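Local coordinates for transcriptional regulator, putative (Vibrio cholerae O1 biovar eltor str. N16961, PDB 3BJN), which probably binds DNA as an IclR-family transcription factor, a putative negative regulator of allantoin and glyoxylate utilization operons, of which this chain is the C-terminal domain, at residues Gln25-Met29 with Val140-Arg146; Pro35-Arg39 with Lys84-Phe89; Val18-Leu22 with Gln160-Leu165; Arg66-Val72 with Ala111-Ile117; Val72-Met77 with Leu134-Ile138. All coordinates share one frame; numbering follows the deposited sequence.

The five contacts join the helices and turns around one antiparallel sheet, the GAF-like core of the IclR C-terminal domain, to each other and to its strands. Contacts 1 and 3 both use helices 12-26 and 144-163; their centres lie 15 Å apart. Contacts 4 and 5 use successive parts of helix 67-76, share Val72 and have centres 12 Å apart. Contact 2, at a hairpin tip, adjoins contact 5 (13 Å between centres), where Pro35 CD lies 3.7 Å from Met73 SE. Ile138 ends the strand segment of contact 5 but packs into contact 3, its CG2 3.5 Å from Leu22 CD2. As in relatives, the effector pocket probably lies on the side of the sheet turned away from the two terminal helices.

Contact 1 of 5, residues Gln25-Met29 with Val140-Arg146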
# COMPACT_ATOMS: atom_id res chain seq x y z
N GLN A 25 5.16 4.31 15.96
CA GLN A 25 6.28 3.35 15.95
C GLN A 25 7.36 3.75 14.95
O GLN A 25 8.55 3.47 15.16
CB GLN A 25 5.76 1.97 15.56
CG GLN A 25 4.97 1.25 16.67
CD GLN A 25 4.36 -0.02 16.17
OE1 GLN A 25 3.91 -0.10 15.03
NE2 GLN A 25 4.34 -1.03 17.02
N THR A 26 6.94 4.37 13.85
CA THR A 26 7.88 4.69 12.77
C THR A 26 8.22 6.16 12.62
O THR A 26 9.21 6.51 11.94
CB THR A 26 7.30 4.24 11.39
OG1 THR A 26 6.05 4.93 11.16
CG2 THR A 26 7.06 2.74 11.33
N GLY A 27 7.36 7.03 13.15
CA GLY A 27 7.51 8.48 12.92
C GLY A 27 7.23 8.84 11.48
O GLY A 27 7.82 9.80 10.95
N GLU A 28 6.35 8.09 10.84
CA GLU A 28 5.99 8.36 9.43
C GLU A 28 4.48 8.34 9.21
O GLU A 28 3.71 7.76 10.00
CB GLU A 28 6.61 7.27 8.52
CG GLU A 28 8.14 7.15 8.63
CD GLU A 28 8.93 8.38 8.16
OE1 GLU A 28 8.38 9.31 7.52
OE2 GLU A 28 10.16 8.43 8.45
N MSE A 29 4.08 8.97 8.10
CA MSE A 29 2.71 8.90 7.57
C MSE A 29 2.36 7.46 7.26
O MSE A 29 3.23 6.72 6.76
CB MSE A 29 2.64 9.61 6.23
CG MSE A 29 2.91 11.06 6.21
SE MSE A 29 2.17 11.65 4.49
CE MSE A 29 0.40 11.69 5.03
N VAL A 140 3.24 2.68 4.49
CA VAL A 140 3.94 3.88 4.96
C VAL A 140 4.51 4.55 3.73
O VAL A 140 5.08 3.89 2.83
CB VAL A 140 5.04 3.52 5.96
CG1 VAL A 140 6.12 4.65 6.08
CG2 VAL A 140 4.40 3.19 7.34
N MSE A 141 4.32 5.87 3.67
CA MSE A 141 4.87 6.74 2.61
C MSE A 141 5.82 7.69 3.30
O MSE A 141 5.41 8.39 4.23
CB MSE A 141 3.73 7.54 1.95
CG MSE A 141 2.74 6.68 1.19
SE MSE A 141 1.33 6.06 2.41
CE MSE A 141 -0.09 7.19 1.69
N ALA A 142 7.09 7.70 2.89
CA ALA A 142 8.10 8.37 3.67
C ALA A 142 9.26 8.80 2.75
O ALA A 142 9.52 8.15 1.73
CB ALA A 142 8.62 7.42 4.75
N PRO A 143 9.95 9.91 3.11
CA PRO A 143 11.06 10.39 2.28
C PRO A 143 12.14 9.30 2.19
O PRO A 143 12.47 8.67 3.20
CB PRO A 143 11.60 11.61 3.06
CG PRO A 143 11.03 11.48 4.44
CD PRO A 143 9.74 10.71 4.32
N ALA A 144 12.70 9.10 1.00
CA ALA A 144 13.79 8.16 0.86
C ALA A 144 14.91 8.45 1.89
O ALA A 144 15.56 7.53 2.37
CB ALA A 144 14.33 8.19 -0.56
N HIS A 145 15.09 9.73 2.24
CA HIS A 145 16.16 10.14 3.19
C HIS A 145 16.01 9.38 4.52
O HIS A 145 17.02 8.93 5.12
CB HIS A 145 16.11 11.66 3.45
CG HIS A 145 17.15 12.11 4.40
ND1 HIS A 145 18.48 12.22 4.04
CD2 HIS A 145 17.08 12.46 5.71
CE1 HIS A 145 19.18 12.63 5.09
NE2 HIS A 145 18.35 12.77 6.11
N ARG A 146 14.76 9.22 4.96
CA ARG A 146 14.49 8.51 6.21
C ARG A 146 14.32 7.01 6.05
O ARG A 146 14.68 6.24 6.96
CB ARG A 146 13.28 9.11 6.94
CG ARG A 146 13.55 10.53 7.37
CD ARG A 146 12.64 10.99 8.49
NE ARG A 146 11.24 10.97 8.12
CZ ARG A 146 10.57 12.03 7.67
NH1 ARG A 146 9.27 11.91 7.39
NH2 ARG A 146 11.19 13.19 7.47
O HOH W 1 6.16 9.96 6.29
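Glu28 and Arg146 meet as two nearly coplanar flat groups, the carboxylate and guanidinium planes only 12° apart. The arginine comes side-on: NE donates to Glu28 OE2 at 2.8 Å, using that oxygen's syn lone pair, while NH1 donates to OE1, also at 2.8 Å. Two nearly straight bonds, one to each oxygen, fix the rotation of both groups, and Pro143 CG covers one face of the guanidinium. The glutamate chain reaches this position by bending at chi2 (-65°), which carries its carboxylate past Ala142, whose CB lies 3.4 Å from Glu28 OE1. Nearer the backbone, Glu28 crosses Val140 at about a right angle, with CB 3.6 Å from Val140 CG1. The pairing spans a corner of the GAF-like fold: helix 12-26 gives way at Gly27, whose positive phi suits a residue without a side chain, and the chain turns into strand 29-36, while strand 133-143 passes into helix 144-163 with Pro143 at the N-cap. At the end of the first of these helices Thr26 OG1 accepts from Glu28 N, an ST turn. A water then ties the acid to both strands: it donates to Glu28 OE1 (2.6 Å) and to Met141 O (2.7 Å) and accepts from Met29 N. Beyond it, selenomethionine Met29 uses its O for a weak bond from Met141 N, and Val140 CA approaches the same oxygen at 3.4 Å.

Contact 2 of 5, residues Pro35-Arg39 with Lys84-Phe89; sequences PVGYR and KILRYF
Tyr38 and Tyr88 form an offset stack, their planes 3° apart and their centroids separated by 3.7 Å. The two side chains run at about a right angle to each other, and Tyr88 CD2 sits over the middle of the Tyr38 ring while Tyr88 CB adds a CH-pi contact 3.9 Å from the Tyr38 centroid. Tyr88 can lie across its partner because its CG stands opposite its own backbone N (chi1 172°). Apolar contact continues round the stack: Ile85 CG1 touches the edge of the Tyr38 ring at CD1, 4.1 Å away, and Phe89 CZ reaches Tyr38 CB, the phenylalanine's ring face lying against Tyr88 CD2. Tyr38 projects from the two-residue tip of the beta hairpin joining strands 29-36 and 39-45. There a type II' turn from Val36 to Arg39 places Gly37 at the position with positive phi, a conformation easy for a residue lacking CB. Polar contacts are fewer. The Phe89 ring presents its edge to Tyr38 O, CE2 at 3.3 Å, which suits the slightly positive C-H rim. Tyrosine suits position 38, its ring stacking while its hydroxyl reaches water: one water links Tyr38 OH (2.7 Å) with Lys84 O (2.9 Å).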
# COMPACT_ATOMS: atom_id res chain seq x y z
N PRO A 35 -8.53 -1.48 -3.02
CA PRO A 35 -8.64 -1.46 -4.49
C PRO A 35 -10.08 -1.19 -4.92
O PRO A 35 -11.01 -1.78 -4.35
CB PRO A 35 -8.18 -2.87 -4.88
CG PRO A 35 -8.47 -3.75 -3.69
CD PRO A 35 -8.48 -2.86 -2.46
N VAL A 36 -10.26 -0.28 -5.88
CA VAL A 36 -11.59 0.03 -6.39
C VAL A 36 -11.43 0.15 -7.89
O VAL A 36 -10.92 1.15 -8.41
CB VAL A 36 -12.14 1.36 -5.81
CG1 VAL A 36 -13.56 1.62 -6.31
CG2 VAL A 36 -12.11 1.32 -4.25
N GLY A 37 -11.84 -0.90 -8.58
CA GLY A 37 -11.76 -0.91 -10.04
C GLY A 37 -10.32 -0.80 -10.48
O GLY A 37 -9.47 -1.67 -10.16
N TYR A 38 -10.03 0.27 -11.23
CA TYR A 38 -8.69 0.47 -11.76
C TYR A 38 -7.79 1.27 -10.80
O TYR A 38 -6.66 1.63 -11.19
CB TYR A 38 -8.77 1.22 -13.09
CG TYR A 38 -9.38 0.46 -14.22
CD1 TYR A 38 -9.05 -0.89 -14.46
CD2 TYR A 38 -10.25 1.08 -15.12
CE1 TYR A 38 -9.58 -1.58 -15.55
CE2 TYR A 38 -10.78 0.42 -16.19
CZ TYR A 38 -10.45 -0.91 -16.43
OH TYR A 38 -11.01 -1.52 -17.54
N ARG A 39 -8.30 1.61 -9.61
CA ARG A 39 -7.62 2.61 -8.74
C ARG A 39 -7.46 2.14 -7.32
O ARG A 39 -8.13 1.21 -6.89
CB ARG A 39 -8.34 3.98 -8.78
CG ARG A 39 -8.60 4.44 -10.22
CD ARG A 39 -9.28 5.78 -10.26
NE ARG A 39 -8.42 6.87 -9.82
CZ ARG A 39 -7.57 7.54 -10.60
NH1 ARG A 39 -7.40 7.21 -11.89
NH2 ARG A 39 -6.83 8.53 -10.07
N LYS A 84 -6.70 -7.76 -15.96
CA LYS A 84 -7.61 -6.75 -16.52
C LYS A 84 -7.11 -5.34 -16.23
O LYS A 84 -7.19 -4.43 -17.08
CB LYS A 84 -9.02 -6.90 -15.92
CG LYS A 84 -9.82 -8.06 -16.46
CD LYS A 84 -11.19 -8.04 -15.81
CE LYS A 84 -12.05 -9.17 -16.34
NZ LYS A 84 -13.27 -9.29 -15.51
N ILE A 85 -6.61 -5.14 -15.01
CA ILE A 85 -6.16 -3.84 -14.60
C ILE A 85 -4.89 -3.47 -15.37
O ILE A 85 -4.80 -2.40 -15.94
CB ILE A 85 -5.93 -3.78 -13.06
CG1 ILE A 85 -7.28 -3.91 -12.35
CG2 ILE A 85 -5.26 -2.49 -12.67
CD1 ILE A 85 -7.17 -4.19 -10.85
N LEU A 86 -3.92 -4.37 -15.40
CA LEU A 86 -2.64 -4.06 -16.06
C LEU A 86 -2.89 -3.81 -17.56
O LEU A 86 -2.28 -2.91 -18.14
CB LEU A 86 -1.63 -5.18 -15.85
CG LEU A 86 -1.00 -5.20 -14.44
CD1 LEU A 86 0.08 -6.26 -14.41
CD2 LEU A 86 -0.42 -3.86 -14.07
N ARG A 87 -3.77 -4.62 -18.17
CA ARG A 87 -4.06 -4.43 -19.61
C ARG A 87 -4.72 -3.07 -19.89
O ARG A 87 -4.48 -2.41 -20.93
CB ARG A 87 -4.88 -5.59 -20.19
CG ARG A 87 -4.08 -6.90 -20.22
CD ARG A 87 -4.57 -7.93 -21.20
NE ARG A 87 -3.55 -8.97 -21.36
CZ ARG A 87 -3.57 -10.16 -20.77
NH1 ARG A 87 -4.58 -10.50 -19.96
NH2 ARG A 87 -2.58 -11.02 -20.97
N TYR A 88 -5.59 -2.64 -18.99
CA TYR A 88 -6.17 -1.31 -19.14
C TYR A 88 -5.09 -0.23 -19.19
O TYR A 88 -5.16 0.68 -19.98
CB TYR A 88 -7.11 -1.03 -17.99
CG TYR A 88 -7.61 0.39 -17.95
CD1 TYR A 88 -8.44 0.87 -18.97
CD2 TYR A 88 -7.26 1.25 -16.91
CE1 TYR A 88 -8.95 2.19 -18.94
CE2 TYR A 88 -7.74 2.58 -16.87
CZ TYR A 88 -8.59 3.03 -17.89
OH TYR A 88 -9.06 4.34 -17.83
N PHE A 89 -4.08 -0.36 -18.34
CA PHE A 89 -3.01 0.63 -18.30
C PHE A 89 -1.92 0.37 -19.34
O PHE A 89 -0.86 1.01 -19.30
CB PHE A 89 -2.42 0.68 -16.90
CG PHE A 89 -3.34 1.32 -15.90
CD1 PHE A 89 -3.79 2.64 -16.08
CD2 PHE A 89 -3.78 0.60 -14.77
CE1 PHE A 89 -4.67 3.24 -15.15
CE2 PHE A 89 -4.63 1.21 -13.82
CZ PHE A 89 -5.09 2.52 -14.03
O HOH W 2 -9.69 -3.77 -18.30

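Contact 3 of 5, residues Val18-Leu22 with Gln160-Leu165; sequences VLSRL and QAARAL
The backbones of Val18-Leu22 and Gln160-Leu165 come nearest at Val18 and Ala161, whose CA atoms are 5.7 Å apart. That closeness depends on a small residue: the Ala161 methyl points at helix 12-26 and receives Val18 CG1 at 3.4 Å, tighter than ordinary van der Waals contact, while Leu22 CD2 touches the same methyl a turn further along. Val18 divides its two branches between neighbours. CG1, turned opposite to the valine's own backbone N (chi1 158°), takes Ala161; CG2 goes to Ala164 CB and to Leu165 CD2, at 4.0 and 3.8 Å. Leu165, the last residue of this fragment but not of the natural protein, slants across Val18 and helps to close the contact. Here the first and last helices of the GAF-like domain lie side by side on the sheet. Ile138 of strand 133-143 lies beneath them, touching Leu22, Ala161 and Leu165, so these three also pack toward the sheet. A polar pair flanks this apolar part of the contact. Arg21 and Gln160 cross at about a right angle, the amide carbon CD over one face of the guanidinium and the two planes 50° apart. No direct hydrogen bond joins them: Arg21 NH1 stays 3.7 Å from Gln160 NE2, as two donors should. Instead a water in the plane of the guanidinium accepts from Arg21 NH1 at 3.2 Å and, weakly, from Gln160 NE2. The other end of the amide is held elsewhere, Gln160 OE1 being hydrogen-bonded to His157 ND1 and, weakly, to Gln25 NE2.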
# COMPACT_ATOMS: atom_id res chain seq x y z
N VAL A 18 -4.79 0.86 14.29
CA VAL A 18 -3.58 0.30 13.71
C VAL A 18 -2.71 1.40 13.07
O VAL A 18 -1.47 1.42 13.24
CB VAL A 18 -3.94 -0.83 12.70
CG1 VAL A 18 -2.82 -1.06 11.73
CG2 VAL A 18 -4.35 -2.12 13.48
N LEU A 19 -3.33 2.35 12.36
CA LEU A 19 -2.54 3.41 11.71
C LEU A 19 -1.95 4.38 12.73
O LEU A 19 -0.83 4.88 12.57
CB LEU A 19 -3.39 4.19 10.72
CG LEU A 19 -3.84 3.39 9.50
CD1 LEU A 19 -4.78 4.30 8.71
CD2 LEU A 19 -2.65 2.93 8.64
N SER A 20 -2.72 4.66 13.78
CA SER A 20 -2.21 5.52 14.86
C SER A 20 -0.94 4.92 15.47
O SER A 20 0.11 5.59 15.60
CB SER A 20 -3.28 5.66 15.92
OG SER A 20 -2.79 6.36 17.05
N ARG A 21 -1.01 3.64 15.84
CA ARG A 21 0.17 2.97 16.40
C ARG A 21 1.35 2.96 15.42
O ARG A 21 2.49 3.20 15.80
CB ARG A 21 -0.17 1.53 16.81
CG ARG A 21 1.03 0.83 17.41
CD ARG A 21 0.64 -0.52 18.02
NE ARG A 21 0.27 -1.43 16.94
CZ ARG A 21 0.34 -2.77 17.01
NH1 ARG A 21 0.78 -3.36 18.12
NH2 ARG A 21 -0.04 -3.50 15.97
N LEU A 22 1.05 2.65 14.16
CA LEU A 22 2.08 2.52 13.14
C LEU A 22 2.85 3.83 13.01
O LEU A 22 4.09 3.83 12.95
CB LEU A 22 1.43 2.15 11.82
CG LEU A 22 2.38 2.04 10.65
CD1 LEU A 22 3.60 1.10 10.90
CD2 LEU A 22 1.52 1.50 9.50
N GLN A 160 3.37 -5.88 10.72
CA GLN A 160 2.71 -6.01 12.01
C GLN A 160 1.32 -5.36 11.97
O GLN A 160 0.34 -5.94 12.45
CB GLN A 160 3.61 -5.32 13.06
CG GLN A 160 3.05 -5.32 14.45
CD GLN A 160 3.98 -4.63 15.42
OE1 GLN A 160 4.82 -3.80 15.03
NE2 GLN A 160 3.82 -4.94 16.70
N ALA A 161 1.25 -4.17 11.37
CA ALA A 161 -0.01 -3.44 11.23
C ALA A 161 -1.03 -4.22 10.40
O ALA A 161 -2.16 -4.39 10.81
CB ALA A 161 0.24 -2.05 10.63
N ALA A 162 -0.59 -4.68 9.23
CA ALA A 162 -1.46 -5.42 8.31
C ALA A 162 -1.97 -6.73 8.94
O ALA A 162 -3.15 -7.09 8.82
CB ALA A 162 -0.71 -5.69 7.04
N ARG A 163 -1.07 -7.44 9.62
CA ARG A 163 -1.45 -8.71 10.27
C ARG A 163 -2.49 -8.52 11.38
O ARG A 163 -3.28 -9.42 11.67
CB ARG A 163 -0.20 -9.41 10.78
CG ARG A 163 -0.45 -10.79 11.35
CD ARG A 163 0.80 -11.62 11.27
NE ARG A 163 0.56 -12.99 11.72
CZ ARG A 163 1.50 -13.92 11.77
NH1 ARG A 163 2.74 -13.63 11.38
NH2 ARG A 163 1.21 -15.14 12.18
N ALA A 164 -2.49 -7.35 11.99
CA ALA A 164 -3.38 -7.03 13.09
C ALA A 164 -4.81 -6.78 12.62
O ALA A 164 -5.73 -6.76 13.44
CB ALA A 164 -2.88 -5.85 13.86
N LEU A 165 -4.97 -6.63 11.30
CA LEU A 165 -6.28 -6.40 10.66
C LEU A 165 -6.79 -7.61 9.87
O LEU A 165 -7.95 -7.60 9.44
CB LEU A 165 -6.19 -5.19 9.72
CG LEU A 165 -5.98 -3.81 10.33
CD1 LEU A 165 -5.67 -2.78 9.21
CD2 LEU A 165 -7.17 -3.37 11.19
OXT LEU A 165 -6.11 -8.61 9.60
O HOH W 3 1.82 -6.19 19.07

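Contact 4 of 5, residues Arg66-Val72 with Ala111-Ile117; sequences RGASSKV and AVSTSEI
Glu116 and Ser113 receive two backbone N-H groups from the N-terminal side of helix 67-76. Gly67 N donates to Glu116 OE1 at 2.7 Å, a nearly straight bond (163°) that arrives from above the carboxylate plane, and Ala68 N donates to Ser113 OG at 2.8 Å. With chi1 at 59°, this hydroxyl sits between the serine's own N and carbonyl carbon, turned to Ala68. Both acceptors would suit the partial positive charge expected at a helix start. Lys71 NZ comes from the opposite direction to pair with the Glu116 carboxylate as a salt bridge, though its modelled distance is doubtfully short and a second lysine conformer exists. Within the helix segment, Ser70 OG donates to Arg66 O. Apolar contacts follow the small residues. Ala111 CB packs tightly on Val72 CG2 (3.4 Å) and meets Ala68 CB at 4.0 Å, while Ile117 CD1 lies 3.9 Å from Gly67 CA, where the lack of a side chain leaves it room. Gly67 also has a positive phi, easiest for glycine. The helix and strand segments run roughly antiparallel, at 144°, with axes approaching to 6.8 Å. Strand 111-114 is an edge strand of the sheet within this chain, hydrogen-bonded to strand 121-130 through Ser125 and Gly123, and Ile105 of helix 96-108 packs on both Lys71 and Ala111.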
# COMPACT_ATOMS: atom_id res chain seq x y z
N ARG A 66 1.43 1.99 -10.14
CA ARG A 66 2.73 2.35 -9.58
C ARG A 66 2.71 2.33 -8.05
O ARG A 66 1.67 2.55 -7.44
CB ARG A 66 3.15 3.74 -10.05
CG ARG A 66 3.23 3.92 -11.58
CD ARG A 66 4.13 2.89 -12.24
NE ARG A 66 4.15 3.06 -13.70
CZ ARG A 66 4.55 2.13 -14.57
NH1 ARG A 66 4.96 0.93 -14.15
NH2 ARG A 66 4.52 2.39 -15.87
N GLY A 67 3.88 2.08 -7.47
CA GLY A 67 4.04 2.20 -6.02
C GLY A 67 3.80 0.89 -5.28
O GLY A 67 3.07 0.02 -5.76
N ALA A 68 4.39 0.80 -4.09
CA ALA A 68 4.28 -0.41 -3.26
C ALA A 68 2.84 -0.83 -2.98
O ALA A 68 2.56 -2.01 -3.02
CB ALA A 68 5.04 -0.21 -1.95
N SER A 69 1.94 0.12 -2.71
CA SER A 69 0.56 -0.22 -2.35
C SER A 69 -0.13 -0.90 -3.54
O SER A 69 -0.79 -1.94 -3.38
CB SER A 69 -0.24 1.05 -2.02
OG SER A 69 0.32 1.74 -0.93
N SER A 70 0.01 -0.29 -4.72
CA SER A 70 -0.57 -0.87 -5.96
C SER A 70 0.00 -2.26 -6.22
O SER A 70 -0.75 -3.19 -6.53
CB SER A 70 -0.29 0.01 -7.19
OG SER A 70 -0.96 1.24 -7.07
N LYS A 71 1.31 -2.41 -6.06
CA LYS A 71 1.96 -3.68 -6.39
C LYS A 71 1.61 -4.82 -5.42
O LYS A 71 1.52 -5.97 -5.82
CB LYS A 71 3.47 -3.50 -6.50
CG LYS A 71 3.92 -2.70 -7.70
CD LYS A 71 5.44 -2.69 -7.70
CE LYS A 71 6.00 -1.53 -8.47
NZ LYS A 71 7.45 -1.41 -8.12
N VAL A 72 1.42 -4.49 -4.14
CA VAL A 72 0.93 -5.47 -3.15
C VAL A 72 -0.49 -5.94 -3.50
O VAL A 72 -0.78 -7.15 -3.48
CB VAL A 72 0.93 -4.85 -1.74
CG1 VAL A 72 -0.02 -5.62 -0.82
CG2 VAL A 72 2.32 -4.87 -1.25
N ALA A 111 5.73 -5.17 -0.27
CA ALA A 111 6.42 -4.54 -1.39
C ALA A 111 7.12 -3.28 -0.93
O ALA A 111 6.66 -2.61 0.01
CB ALA A 111 5.45 -4.20 -2.49
N VAL A 112 8.19 -2.92 -1.63
CA VAL A 112 8.91 -1.66 -1.37
C VAL A 112 9.02 -0.99 -2.72
O VAL A 112 9.29 -1.66 -3.75
CB VAL A 112 10.33 -1.90 -0.79
CG1 VAL A 112 11.05 -0.57 -0.54
CG2 VAL A 112 10.26 -2.70 0.51
N SER A 113 8.81 0.33 -2.74
CA SER A 113 9.00 1.12 -3.98
C SER A 113 9.71 2.45 -3.66
O SER A 113 9.62 2.96 -2.54
CB SER A 113 7.66 1.43 -4.63
OG SER A 113 6.84 2.16 -3.72
N THR A 114 10.40 3.01 -4.65
CA THR A 114 11.08 4.29 -4.47
C THR A 114 10.85 5.20 -5.68
O THR A 114 11.17 4.81 -6.82
CB THR A 114 12.61 4.10 -4.28
OG1 THR A 114 13.15 3.36 -5.38
CG2 THR A 114 12.91 3.37 -2.98
N SER A 115 10.28 6.38 -5.42
CA SER A 115 10.14 7.43 -6.42
C SER A 115 9.30 7.03 -7.65
O SER A 115 9.49 7.60 -8.72
CB SER A 115 11.52 7.95 -6.85
OG SER A 115 12.19 8.60 -5.77
N GLU A 116 8.38 6.07 -7.49
CA GLU A 116 7.55 5.66 -8.65
C GLU A 116 6.40 6.62 -8.86
O GLU A 116 5.85 6.71 -9.97
CB GLU A 116 7.00 4.24 -8.49
CG GLU A 116 8.07 3.16 -8.44
CD GLU A 116 7.50 1.77 -8.42
OE1 GLU A 116 6.28 1.62 -8.69
OE2 GLU A 116 8.27 0.81 -8.15
N ILE A 117 6.02 7.31 -7.78
CA ILE A 117 4.89 8.24 -7.78
C ILE A 117 5.34 9.69 -7.58
O ILE A 117 5.04 10.55 -8.40
CB ILE A 117 3.81 7.82 -6.76
CG1 ILE A 117 3.26 6.45 -7.16
CG2 ILE A 117 2.65 8.83 -6.75
CD1 ILE A 117 2.42 5.80 -6.09

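Contact 5 of 5, residues Val72-Met77 with Leu134-Ile138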
# COMPACT_ATOMS: atom_id res chain seq x y z
N VAL A 72 1.42 -4.49 -4.14
CA VAL A 72 0.93 -5.47 -3.15
C VAL A 72 -0.49 -5.94 -3.50
O VAL A 72 -0.78 -7.15 -3.48
CB VAL A 72 0.93 -4.85 -1.74
CG1 VAL A 72 -0.02 -5.62 -0.82
CG2 VAL A 72 2.32 -4.87 -1.25
N MSE A 73 -1.35 -5.00 -3.86
CA MSE A 73 -2.73 -5.34 -4.14
C MSE A 73 -2.81 -6.15 -5.43
O MSE A 73 -3.51 -7.18 -5.47
CB MSE A 73 -3.61 -4.08 -4.17
CG MSE A 73 -3.70 -3.50 -2.74
SE MSE A 73 -4.92 -2.01 -2.58
CE MSE A 73 -4.30 -0.95 -3.94
N LEU A 74 -2.06 -5.73 -6.45
CA LEU A 74 -2.00 -6.50 -7.71
C LEU A 74 -1.45 -7.92 -7.49
O LEU A 74 -1.96 -8.89 -8.09
CB LEU A 74 -1.16 -5.78 -8.76
CG LEU A 74 -1.81 -4.50 -9.31
CD1 LEU A 74 -0.71 -3.66 -10.03
CD2 LEU A 74 -2.98 -4.85 -10.25
N ALA A 75 -0.45 -8.06 -6.63
CA ALA A 75 0.15 -9.39 -6.37
C ALA A 75 -0.81 -10.35 -5.65
O ALA A 75 -0.75 -11.57 -5.86
CB ALA A 75 1.44 -9.27 -5.57
N TYR A 76 -1.67 -9.80 -4.80
CA TYR A 76 -2.50 -10.63 -3.91
C TYR A 76 -3.96 -10.81 -4.34
O TYR A 76 -4.63 -11.73 -3.83
CB TYR A 76 -2.45 -10.13 -2.46
CG TYR A 76 -1.21 -10.57 -1.72
CD1 TYR A 76 -0.04 -9.83 -1.77
CD2 TYR A 76 -1.21 -11.76 -0.98
CE1 TYR A 76 1.13 -10.26 -1.08
CE2 TYR A 76 -0.08 -12.19 -0.30
CZ TYR A 76 1.08 -11.43 -0.34
OH TYR A 76 2.18 -11.90 0.36
N MSE A 77 -4.45 -9.95 -5.22
CA MSE A 77 -5.78 -10.15 -5.81
C MSE A 77 -5.76 -11.35 -6.80
O MSE A 77 -4.69 -11.84 -7.17
CB MSE A 77 -6.25 -8.88 -6.52
CG MSE A 77 -5.45 -8.55 -7.74
SE MSE A 77 -6.21 -6.98 -8.65
CE MSE A 77 -6.16 -5.70 -7.15
N LEU A 134 -8.06 -10.61 -0.76
CA LEU A 134 -7.41 -9.34 -0.54
C LEU A 134 -8.47 -8.26 -0.34
O LEU A 134 -9.34 -8.07 -1.21
CB LEU A 134 -6.54 -8.95 -1.75
CG LEU A 134 -6.03 -7.51 -1.55
CD1 LEU A 134 -4.74 -7.48 -0.73
CD2 LEU A 134 -5.91 -6.78 -2.86
N ILE A 135 -8.39 -7.55 0.78
CA ILE A 135 -9.34 -6.48 1.02
C ILE A 135 -8.72 -5.07 0.99
O ILE A 135 -9.41 -4.10 0.69
CB ILE A 135 -10.21 -6.71 2.29
CG1 ILE A 135 -9.37 -6.74 3.54
CG2 ILE A 135 -11.16 -7.97 2.10
CD1 ILE A 135 -10.14 -6.95 4.86
N GLY A 136 -7.43 -4.98 1.25
CA GLY A 136 -6.77 -3.68 1.23
C GLY A 136 -5.28 -3.80 1.46
O GLY A 136 -4.68 -4.87 1.30
N ALA A 137 -4.66 -2.68 1.83
CA ALA A 137 -3.23 -2.69 2.13
C ALA A 137 -2.93 -1.64 3.15
O ALA A 137 -3.57 -0.60 3.14
CB ALA A 137 -2.40 -2.46 0.89
N ILE A 138 -1.94 -1.90 4.01
CA ILE A 138 -1.41 -0.85 4.91
C ILE A 138 -0.11 -0.39 4.32
O ILE A 138 0.69 -1.22 3.86
CB ILE A 138 -1.14 -1.42 6.34
CG1 ILE A 138 -2.46 -1.75 7.04
CG2 ILE A 138 -0.23 -0.43 7.16
CD1 ILE A 138 -3.29 -0.53 7.44
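Leu134 packs against Met73, Tyr76 and Met77 of the helix 67-76 end with both of its branches. CD2 lies 3.8 Å from Met73 CB and 3.6 Å from Met73 O, with Met77 CB on the same branch at 4.2 Å, while CD1 touches Tyr76 CB at 3.9 Å. Selenomethionine Met73 crosses the leucine at about a right angle, and its CG continues to Ala137 CB, 4.0 Å away; Val72 CG1 is a looser neighbour of that methyl. With chi1 at 172°, the fork swings away from the leucine's own N-H and toward the helix. Further out, a classic beta bulge sets the spacing: Ile135 and Gly136 both face Val128, so Leu134 and Ala137, three residues apart, point to the same helix. The bulky leucine covers the last turn of the helix and the small alanine suits the approach of Met73. Helix and strand segments run roughly antiparallel, at 152°, with axes 8.8 Å apart at their closest approach. Pro127 of strand 121-130 touches Val72, Tyr76 and Leu134, and Leu64 packs on Met73. No hydrogen bond crosses the contact, and Met73 O, though touched by a methyl, accepts from Met77 N; cohesion between the two segments probably comes mainly from buried apolar surface and the fit of side chains.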